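Local coordinates for MutT related protein (Methanosarcina mazei, PDB 3GRN) that probably acts as a Nudix-type hydrolase, cleaving a pyrophosphate bond in a substrate that has not been defined, at residues V11-R16 with I65-G70; E21-R26 with A97-S102; V111-I116 with D128-F133. All blocks are in the same frame, centred on the assembly; numbering follows the deposited sequence. Where two conformers were deposited one is given.

All three contacts lie in one Nudix domain: contacts 1 and 2 join loops to strands of its mixed sheet, and contact 3 joins two helices beside it. Contacts 1 and 2 are neighbours, with centres about 11 Å apart: strands 7-16 and 22-27 are hydrogen-bonded from I15 O to L23 N (2.9 Å), and I65 meets A97 between the two loops. Along the chain their segments interleave, whereas contact 3 opens after both have closed. Its centre is about 17 Å from that of contact 1 and about 16 Å from that of contact 2. L14 and F22 reach F130, so these strands pack on helix 124-137 there, while A13 and L23 pack on helix 51-63.

Contact 1 of 3, residues V11-R16 with I65-G70; sequences VYALIR and ITMVPG
A13 and I15, two residues apart on strand 7-16, turn their side chains toward the loop 65-70, which answers with M67 and I65. The nearest alpha carbons, A13 with P69 and I15 with M67, are 7.9 and 9.0 Å apart, so the gap is bridged by side chains alone. M67 spans most of it. Its CG sits between the backbone N and the carbonyl carbon (chi1 85°), and beyond CG the chain is extended, which carries the thioether toward the strand. The terminal methyl meets the alanine broadside, the SD-CE bond running across the line to A13 CB, which is 3.8 Å from M67 CE. The sulfur lies beside the methyl and only slightly farther off, M67 SD being 4.2 Å from A13 CB.

The second pair is looser. I65 CD1 faces both ends of I15, 4.4 Å from I15 CG2 and as far from I15 CD1. I15 CD1, 4.1 Å from A13 CB, links the two pairs. All four residues are buried and the contact is wholly apolar, burying 151 Å² in total.

Around this core, V59 of helix 51-63 touches A13 and V55 touches M67, while L23 of strand 22-27 lies against I65. K52 NZ fastens the end of the loop by bonding P69 O and G70 O. The arrangement is that of the Nudix fold, in which the helix of the Nudix box packs on the central sheet: I65 matches the closing hydrophobic position of that sequence motif, and the loop after it packs M67 between V55 of that helix and A13 of the sheet.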
loop_
_atom_site.group_PDB
_atom_site.type_symbol
_atom_site.label_atom_id
_atom_site.label_comp_id
_atom_site.label_asym_id
_atom_site.label_seq_id
_atom_site.Cartn_x
_atom_site.Cartn_y
_atom_site.Cartn_z
ATOM N N VAL A 11 1.897 -10.901 -7.031
ATOM C CA VAL A 11 2.467 -12.053 -6.328
ATOM C C VAL A 11 1.741 -12.316 -5.003
ATOM O O VAL A 11 1.355 -11.384 -4.294
ATOM C CB VAL A 11 3.986 -11.875 -6.091
ATOM C CG1 VAL A 11 4.757 -11.994 -7.400
ATOM C CG2 VAL A 11 4.285 -10.502 -5.452
ATOM N N TYR A 12 1.536 -13.587 -4.689
ATOM C CA TYR A 12 0.931 -14.003 -3.405
ATOM C C TYR A 12 1.812 -15.004 -2.666
ATOM O O TYR A 12 2.639 -15.696 -3.288
ATOM C CB TYR A 12 -0.475 -14.553 -3.615
ATOM C CG TYR A 12 -1.396 -13.482 -4.157
ATOM C CD1 TYR A 12 -1.967 -12.541 -3.292
ATOM C CD2 TYR A 12 -1.640 -13.358 -5.518
ATOM C CE1 TYR A 12 -2.804 -11.520 -3.758
ATOM C CE2 TYR A 12 -2.476 -12.306 -6.004
ATOM C CZ TYR A 12 -3.036 -11.394 -5.104
ATOM O OH TYR A 12 -3.865 -10.373 -5.534
ATOM N N ALA A 13 1.646 -15.065 -1.329
ATOM C CA ALA A 13 2.423 -16.023 -0.514
ATOM C C ALA A 13 1.526 -16.997 0.208
ATOM O O ALA A 13 0.503 -16.598 0.767
ATOM C CB ALA A 13 3.277 -15.296 0.496
ATOM N N LEU A 14 1.919 -18.273 0.188
ATOM C CA LEU A 14 1.295 -19.307 1.013
ATOM C C LEU A 14 2.136 -19.434 2.276
ATOM O O LEU A 14 3.255 -19.958 2.245
ATOM C CB LEU A 14 1.288 -20.666 0.307
ATOM C CG LEU A 14 0.420 -20.811 -0.925
ATOM C CD1 LEU A 14 0.616 -22.229 -1.505
ATOM C CD2 LEU A 14 -1.045 -20.548 -0.625
ATOM N N ILE A 15 1.583 -18.950 3.375
ATOM C CA ILE A 15 2.308 -18.927 4.641
ATOM C C ILE A 15 1.529 -19.776 5.616
ATOM O O ILE A 15 0.364 -19.487 5.856
ATOM C CB ILE A 15 2.419 -17.497 5.174
ATOM C CG1 ILE A 15 3.240 -16.645 4.198
ATOM C CG2 ILE A 15 3.039 -17.477 6.559
ATOM C CD1 ILE A 15 3.327 -15.208 4.570
ATOM N N ARG A 16 2.203 -20.772 6.206
ATOM C CA ARG A 16 1.553 -21.702 7.140
ATOM C C ARG A 16 2.050 -21.538 8.571
ATOM O O ARG A 16 3.167 -21.085 8.797
ATOM C CB ARG A 16 1.768 -23.160 6.714
ATOM C CG ARG A 16 1.324 -23.478 5.304
ATOM C CD ARG A 16 1.915 -24.810 4.900
ATOM N NE ARG A 16 1.875 -25.029 3.460
ATOM C CZ ARG A 16 2.767 -24.550 2.597
ATOM N NH1 ARG A 16 3.789 -23.805 3.012
ATOM N NH2 ARG A 16 2.625 -24.813 1.307
ATOM N N ILE A 65 5.660 -10.060 8.737
ATOM C CA ILE A 65 6.468 -11.271 8.579
ATOM C C ILE A 65 7.642 -11.048 7.646
ATOM O O ILE A 65 7.475 -10.564 6.524
ATOM C CB ILE A 65 5.603 -12.486 8.114
ATOM C CG1 ILE A 65 4.546 -12.804 9.188
ATOM C CG2 ILE A 65 6.477 -13.750 7.809
ATOM C CD1 ILE A 65 3.454 -13.735 8.748
ATOM N N THR A 66 8.840 -11.409 8.115
ATOM C CA THR A 66 10.005 -11.429 7.242
ATOM C C THR A 66 10.139 -12.849 6.695
ATOM O O THR A 66 10.344 -13.813 7.458
ATOM C CB THR A 66 11.293 -11.050 7.991
ATOM O OG1 THR A 66 11.157 -9.741 8.543
ATOM C CG2 THR A 66 12.493 -11.070 7.038
ATOM N N MET A 67 9.981 -12.962 5.380
ATOM C CA MET A 67 10.052 -14.247 4.706
ATOM C C MET A 67 11.109 -14.208 3.594
ATOM O O MET A 67 11.291 -13.185 2.929
ATOM C CB MET A 67 8.654 -14.640 4.171
ATOM C CG MET A 67 8.273 -14.061 2.777
ATOM S SD MET A 67 7.171 -15.195 1.930
ATOM C CE MET A 67 6.974 -14.312 0.441
ATOM N N VAL A 68 11.820 -15.317 3.417
ATOM C CA VAL A 68 12.536 -15.555 2.173
ATOM C C VAL A 68 11.689 -16.552 1.369
ATOM O O VAL A 68 11.402 -17.657 1.839
ATOM C CB VAL A 68 14.044 -15.968 2.369
ATOM C CG1 VAL A 68 14.222 -17.032 3.442
ATOM C CG2 VAL A 68 14.681 -16.400 1.043
ATOM N N PRO A 69 11.211 -16.118 0.191
ATOM C CA PRO A 69 10.289 -16.932 -0.602
ATOM C C PRO A 69 10.950 -18.229 -1.044
ATOM O O PRO A 69 12.112 -18.214 -1.449
ATOM C CB PRO A 69 10.007 -16.052 -1.826
ATOM C CG PRO A 69 10.408 -14.672 -1.412
ATOM C CD PRO A 69 11.515 -14.826 -0.453
ATOM N N GLY A 70 10.208 -19.330 -0.941
ATOM C CA GLY A 70 10.674 -20.629 -1.391
ATOM C C GLY A 70 10.250 -20.846 -2.833
ATOM O O GLY A 70 10.246 -19.920 -3.645
#

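Contact 2 of 3, residues E21-R26 with A97-S102; sequences EFLLLR and ADVKLS
The strand segment 21-26 and the loop 97-102 run roughly parallel and in step, L23 opposite V99 and L25 opposite L101, with alpha carbons 9.1 and 8.8 Å apart, too far for backbone pairing. Side chains close the gap. L23 and V99 lie alongside one another, pointing in opposite directions, and V99 CG2 fits against the isopropyl fork of the leucine, 3.9 Å from L23 CD1 and 4.1 Å from L23 CD2. L23 holds CG anti to its backbone N (chi1 -179°), which swings the fork out to the valine.

L25 and L101 overlap in the same antiparallel manner but touch through one methyl each, L25 CD2 to L101 CD2 at 4.0 Å. The two pairs merge into a single cluster, because L23 CD1 is also 4.0 Å from L25 CD2 along the strand and V99 CG1 is 3.8 Å from L101 CD2 along the loop.

T63, at the end of helix 51-63, touches L23, L25 and V99, so the cluster rests against that helix end. Strand 22-27 is flanked in the sheet by strands 38-44 and 105-111; W110 and H105 of strand 105-111 pack on L23 and L25 respectively, and P41 of strand 38-44 on L23. Beyond the loop lies the second subunit: K100 O is hydrogen-bonded to T81 OG1 of that chain, which places this loop at the dimer interface.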
loop_
_atom_site.group_PDB
_atom_site.type_symbol
_atom_site.label_atom_id
_atom_site.label_comp_id
_atom_site.label_asym_id
_atom_site.label_seq_id
_atom_site.Cartn_x
_atom_site.Cartn_y
_atom_site.Cartn_z
ATOM N N GLU A 21 -1.989 -24.646 8.785
ATOM C CA GLU A 21 -3.105 -23.821 8.323
ATOM C C GLU A 21 -2.542 -22.591 7.603
ATOM O O GLU A 21 -1.501 -22.079 8.001
ATOM C CB GLU A 21 -3.968 -23.347 9.489
ATOM C CG GLU A 21 -4.599 -24.465 10.332
ATOM C CD GLU A 21 -5.244 -23.937 11.601
ATOM O OE1 GLU A 21 -4.609 -23.101 12.293
ATOM O OE2 GLU A 21 -6.389 -24.354 11.906
ATOM N N PHE A 22 -3.250 -22.124 6.577
ATOM C CA PHE A 22 -2.781 -21.009 5.733
ATOM C C PHE A 22 -3.251 -19.645 6.214
ATOM O O PHE A 22 -4.386 -19.481 6.640
ATOM C CB PHE A 22 -3.249 -21.195 4.283
ATOM C CG PHE A 22 -2.681 -22.419 3.617
ATOM C CD1 PHE A 22 -1.464 -22.369 2.962
ATOM C CD2 PHE A 22 -3.376 -23.626 3.654
ATOM C CE1 PHE A 22 -0.934 -23.500 2.340
ATOM C CE2 PHE A 22 -2.858 -24.763 3.046
ATOM C CZ PHE A 22 -1.642 -24.701 2.386
ATOM N N LEU A 23 -2.376 -18.661 6.081
ATOM C CA LEU A 23 -2.697 -17.289 6.465
ATOM C C LEU A 23 -3.563 -16.616 5.411
ATOM O O LEU A 23 -3.129 -16.427 4.259
ATOM C CB LEU A 23 -1.405 -16.477 6.677
ATOM C CG LEU A 23 -1.600 -15.009 7.104
ATOM C CD1 LEU A 23 -2.470 -14.831 8.349
ATOM C CD2 LEU A 23 -0.253 -14.276 7.241
ATOM N N LEU A 24 -4.784 -16.247 5.810
ATOM C CA LEU A 24 -5.648 -15.413 4.968
ATOM C C LEU A 24 -5.886 -14.057 5.633
ATOM O O LEU A 24 -5.869 -13.948 6.859
ATOM C CB LEU A 24 -6.990 -16.082 4.665
ATOM C CG LEU A 24 -6.968 -17.515 4.163
ATOM C CD1 LEU A 24 -8.385 -17.936 3.804
ATOM C CD2 LEU A 24 -6.060 -17.662 2.978
ATOM N N LEU A 25 -6.112 -13.039 4.816
ATOM C CA LEU A 25 -6.314 -11.679 5.304
ATOM C C LEU A 25 -7.589 -11.140 4.687
ATOM O O LEU A 25 -7.841 -11.370 3.510
ATOM C CB LEU A 25 -5.165 -10.801 4.819
ATOM C CG LEU A 25 -3.737 -11.280 5.066
ATOM C CD1 LEU A 25 -2.763 -10.253 4.437
ATOM C CD2 LEU A 25 -3.501 -11.401 6.535
ATOM N N ARG A 26 -8.381 -10.404 5.463
ATOM C CA ARG A 26 -9.584 -9.779 4.905
ATOM C C ARG A 26 -9.328 -8.332 4.555
ATOM O O ARG A 26 -8.890 -7.580 5.406
ATOM C CB ARG A 26 -10.766 -9.901 5.862
ATOM C CG ARG A 26 -12.053 -9.405 5.221
ATOM C CD ARG A 26 -13.285 -9.909 5.912
ATOM N NE ARG A 26 -13.703 -9.039 6.997
ATOM C CZ ARG A 26 -14.432 -7.928 6.861
ATOM N NH1 ARG A 26 -14.750 -7.227 7.940
ATOM N NH2 ARG A 26 -14.835 -7.490 5.667
ATOM N N ALA A 97 4.620 -16.595 13.946
ATOM C CA ALA A 97 4.554 -15.140 13.914
ATOM C C ALA A 97 3.242 -14.626 14.473
ATOM O O ALA A 97 2.199 -15.260 14.319
ATOM C CB ALA A 97 4.760 -14.631 12.480
ATOM N N ASP A 98 3.305 -13.488 15.158
ATOM C CA ASP A 98 2.105 -12.752 15.506
ATOM C C ASP A 98 1.857 -11.748 14.392
ATOM O O ASP A 98 2.586 -10.757 14.265
ATOM C CB ASP A 98 2.248 -12.040 16.856
ATOM C CG ASP A 98 1.894 -12.949 18.023
ATOM O OD1 ASP A 98 0.823 -12.741 18.632
ATOM O OD2 ASP A 98 2.672 -13.884 18.305
ATOM N N VAL A 99 0.842 -12.032 13.585
ATOM C CA VAL A 99 0.506 -11.183 12.420
ATOM C C VAL A 99 0.125 -9.769 12.865
ATOM O O VAL A 99 -0.642 -9.579 13.826
ATOM C CB VAL A 99 -0.641 -11.829 11.620
ATOM C CG1 VAL A 99 -1.057 -10.961 10.444
ATOM C CG2 VAL A 99 -0.228 -13.228 11.172
ATOM N N LYS A 100 0.689 -8.779 12.173
ATOM C CA LYS A 100 0.450 -7.399 12.466
ATOM C C LYS A 100 0.030 -6.692 11.184
ATOM O O LYS A 100 0.822 -6.548 10.250
ATOM C CB LYS A 100 1.701 -6.765 13.072
ATOM C CG LYS A 100 2.019 -7.319 14.490
ATOM C CD LYS A 100 3.136 -6.533 15.169
ATOM C CE LYS A 100 3.224 -6.863 16.669
ATOM N NZ LYS A 100 3.457 -8.320 16.947
ATOM N N LEU A 101 -1.213 -6.244 11.169
ATOM C CA LEU A 101 -1.862 -5.727 9.938
ATOM C C LEU A 101 -1.637 -4.264 9.655
ATOM O O LEU A 101 -1.267 -3.497 10.547
ATOM C CB LEU A 101 -3.374 -5.978 9.998
ATOM C CG LEU A 101 -3.788 -7.462 10.069
ATOM C CD1 LEU A 101 -5.286 -7.569 10.134
ATOM C CD2 LEU A 101 -3.232 -8.232 8.894
ATOM N N SER A 102 -1.896 -3.885 8.403
ATOM C CA SER A 102 -1.806 -2.514 7.933
ATOM C C SER A 102 -3.209 -2.024 7.544
ATOM O O SER A 102 -4.196 -2.795 7.631
ATOM C CB SER A 102 -0.904 -2.454 6.710
ATOM O OG SER A 102 -1.611 -2.969 5.572
#

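Contact 3 of 3, residues V111-I116 with D128-F133; sequences VSLEKI and DFFERF
The F130 ring carries I116 on one face and its own helix neighbour F129 on the other. I116 CD1 stands 3.9 Å from the centroid of the F130 ring and 16° off its normal, a CH-pi contact over the face, nearest the CE1-CZ side. I116 CG2 is on the same side of the plane, just beyond the rim at CG and CD2, 3.7 Å from F130 CD2. The isoleucine therefore spans one side of the ring from its root to the CE1-CZ end, its side chain crossing that of F130 at about a right angle. On the opposite face, F129 CD2 is 4.1 Å above the plane and shifted toward the rim. The other flat group of this helix, the R132 guanidinium, has D128 at its edge: R132 NH1 to D128 OD2 is a 2.7 Å salt bridge, in the guanidinium plane but 54° out of the carboxylate plane.

L113 comes in obliquely, L113 CD1 reaching F130 CD1 at 3.8 Å. Its CG is anti to the backbone N (chi1 -178°), which brings the end of the side chain closer to helix 124-137 than its first bond would suggest. S112 precedes helix 113-116 as N-cap, its OG accepting a weak bond from K115 N (3.5 Å).

F22 of strand 22-27 meets the F130 ring edge-to-face and also touches I116, while L14 of strand 7-16 packs on F129, F130 and F133. Helix 124-137 is thus laid against the sheet, with helix 113-116, directly following strand 105-111, wedged beside it.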
loop_
_atom_site.group_PDB
_atom_site.type_symbol
_atom_site.label_atom_id
_atom_site.label_comp_id
_atom_site.label_asym_id
_atom_site.label_seq_id
_atom_site.Cartn_x
_atom_site.Cartn_y
_atom_site.Cartn_z
ATOM N N VAL A 111 -6.286 -20.607 8.350
ATOM C CA VAL A 111 -7.341 -21.500 7.874
ATOM C C VAL A 111 -6.770 -22.785 7.245
ATOM O O VAL A 111 -5.843 -22.728 6.434
ATOM C CB VAL A 111 -8.299 -20.777 6.875
ATOM C CG1 VAL A 111 -9.528 -21.632 6.623
ATOM C CG2 VAL A 111 -8.733 -19.403 7.403
ATOM N N SER A 112 -7.314 -23.946 7.634
ATOM C CA SER A 112 -6.893 -25.214 7.037
ATOM C C SER A 112 -7.423 -25.332 5.618
ATOM O O SER A 112 -8.422 -24.695 5.263
ATOM C CB SER A 112 -7.379 -26.417 7.864
ATOM O OG SER A 112 -8.789 -26.503 7.822
ATOM N N LEU A 113 -6.748 -26.157 4.824
ATOM C CA LEU A 113 -7.139 -26.459 3.450
ATOM C C LEU A 113 -8.574 -26.958 3.332
ATOM O O LEU A 113 -9.309 -26.502 2.458
ATOM C CB LEU A 113 -6.184 -27.486 2.842
ATOM C CG LEU A 113 -6.393 -27.898 1.381
ATOM C CD1 LEU A 113 -6.168 -26.715 0.433
ATOM C CD2 LEU A 113 -5.436 -29.013 1.077
ATOM N N GLU A 114 -8.963 -27.873 4.220
ATOM C CA GLU A 114 -10.343 -28.371 4.274
ATOM C C GLU A 114 -11.367 -27.244 4.379
ATOM O O GLU A 114 -12.335 -27.223 3.618
ATOM C CB GLU A 114 -10.527 -29.354 5.433
ATOM C CG GLU A 114 -11.851 -30.110 5.389
ATOM C CD GLU A 114 -12.322 -30.586 6.758
ATOM O OE1 GLU A 114 -13.220 -31.457 6.797
ATOM O OE2 GLU A 114 -11.808 -30.093 7.789
ATOM N N LYS A 115 -11.150 -26.302 5.302
ATOM C CA LYS A 115 -12.090 -25.193 5.466
ATOM C C LYS A 115 -12.032 -24.231 4.283
ATOM O O LYS A 115 -13.053 -23.654 3.918
ATOM C CB LYS A 115 -11.882 -24.422 6.778
ATOM C CG LYS A 115 -11.622 -25.245 8.045
ATOM C CD LYS A 115 -12.796 -26.089 8.498
ATOM C CE LYS A 115 -12.424 -26.868 9.756
ATOM N NZ LYS A 115 -13.223 -28.115 9.910
ATOM N N ILE A 116 -10.842 -24.051 3.697
ATOM C CA ILE A 116 -10.700 -23.274 2.457
ATOM C C ILE A 116 -11.569 -23.868 1.333
ATOM O O ILE A 116 -12.303 -23.144 0.647
ATOM C CB ILE A 116 -9.206 -23.128 2.012
ATOM C CG1 ILE A 116 -8.426 -22.210 2.971
ATOM C CG2 ILE A 116 -9.124 -22.598 0.600
ATOM C CD1 ILE A 116 -6.897 -22.246 2.796
ATOM N N ASP A 128 -10.243 -22.219 -6.518
ATOM C CA ASP A 128 -9.702 -23.021 -7.617
ATOM C C ASP A 128 -8.203 -23.286 -7.439
ATOM O O ASP A 128 -7.734 -24.416 -7.607
ATOM C CB ASP A 128 -9.955 -22.296 -8.940
ATOM C CG ASP A 128 -9.670 -23.156 -10.153
ATOM O OD1 ASP A 128 -10.333 -24.205 -10.319
ATOM O OD2 ASP A 128 -8.798 -22.763 -10.958
ATOM N N PHE A 129 -7.449 -22.237 -7.095
ATOM C CA PHE A 129 -6.007 -22.390 -6.889
ATOM C C PHE A 129 -5.717 -23.459 -5.849
ATOM O O PHE A 129 -4.865 -24.317 -6.066
ATOM C CB PHE A 129 -5.309 -21.088 -6.464
ATOM C CG PHE A 129 -3.883 -21.314 -6.002
ATOM C CD1 PHE A 129 -2.856 -21.416 -6.933
ATOM C CD2 PHE A 129 -3.581 -21.498 -4.642
ATOM C CE1 PHE A 129 -1.553 -21.677 -6.536
ATOM C CE2 PHE A 129 -2.286 -21.753 -4.229
ATOM C CZ PHE A 129 -1.265 -21.843 -5.181
ATOM N N PHE A 130 -6.399 -23.365 -4.704
ATOM C CA PHE A 130 -6.178 -24.309 -3.604
ATOM C C PHE A 130 -6.606 -25.724 -3.967
ATOM O O PHE A 130 -5.981 -26.678 -3.535
ATOM C CB PHE A 130 -6.864 -23.853 -2.337
ATOM C CG PHE A 130 -6.076 -22.843 -1.555
ATOM C CD1 PHE A 130 -5.017 -23.249 -0.748
ATOM C CD2 PHE A 130 -6.394 -21.483 -1.622
ATOM C CE1 PHE A 130 -4.296 -22.323 -0.001
ATOM C CE2 PHE A 130 -5.680 -20.551 -0.874
ATOM C CZ PHE A 130 -4.624 -20.977 -0.067
ATOM N N GLU A 131 -7.642 -25.850 -4.787
ATOM C CA GLU A 131 -8.074 -27.163 -5.266
ATOM C C GLU A 131 -7.002 -27.795 -6.159
ATOM O O GLU A 131 -6.710 -28.980 -6.043
ATOM C CB GLU A 131 -9.409 -27.055 -6.007
ATOM C CG GLU A 131 -10.429 -28.137 -5.626
ATOM C CD GLU A 131 -9.862 -29.552 -5.678
ATOM O OE1 GLU A 131 -9.475 -30.004 -6.777
ATOM O OE2 GLU A 131 -9.802 -30.211 -4.615
ATOM N N ARG A 132 -6.395 -26.978 -7.015
ATOM C CA ARG A 132 -5.310 -27.388 -7.894
ATOM C C ARG A 132 -4.019 -27.674 -7.107
ATOM O O ARG A 132 -3.372 -28.694 -7.329
ATOM C CB ARG A 132 -5.114 -26.293 -8.963
ATOM C CG ARG A 132 -3.946 -26.441 -9.903
ATOM C CD ARG A 132 -4.041 -25.413 -11.062
ATOM N NE ARG A 132 -3.991 -24.001 -10.634
ATOM C CZ ARG A 132 -5.036 -23.173 -10.626
ATOM N NH1 ARG A 132 -6.230 -23.605 -11.013
ATOM N NH2 ARG A 132 -4.902 -21.913 -10.229
ATOM N N PHE A 133 -3.658 -26.783 -6.176
ATOM C CA PHE A 133 -2.487 -26.968 -5.309
ATOM C C PHE A 133 -2.552 -28.295 -4.533
ATOM O O PHE A 133 -1.558 -29.014 -4.445
ATOM C CB PHE A 133 -2.381 -25.793 -4.337
ATOM C CG PHE A 133 -1.186 -25.845 -3.433
ATOM C CD1 PHE A 133 0.089 -25.558 -3.922
ATOM C CD2 PHE A 133 -1.338 -26.162 -2.080
ATOM C CE1 PHE A 133 1.198 -25.588 -3.077
ATOM C CE2 PHE A 133 -0.239 -26.187 -1.228
ATOM C CZ PHE A 133 1.030 -25.908 -1.729
#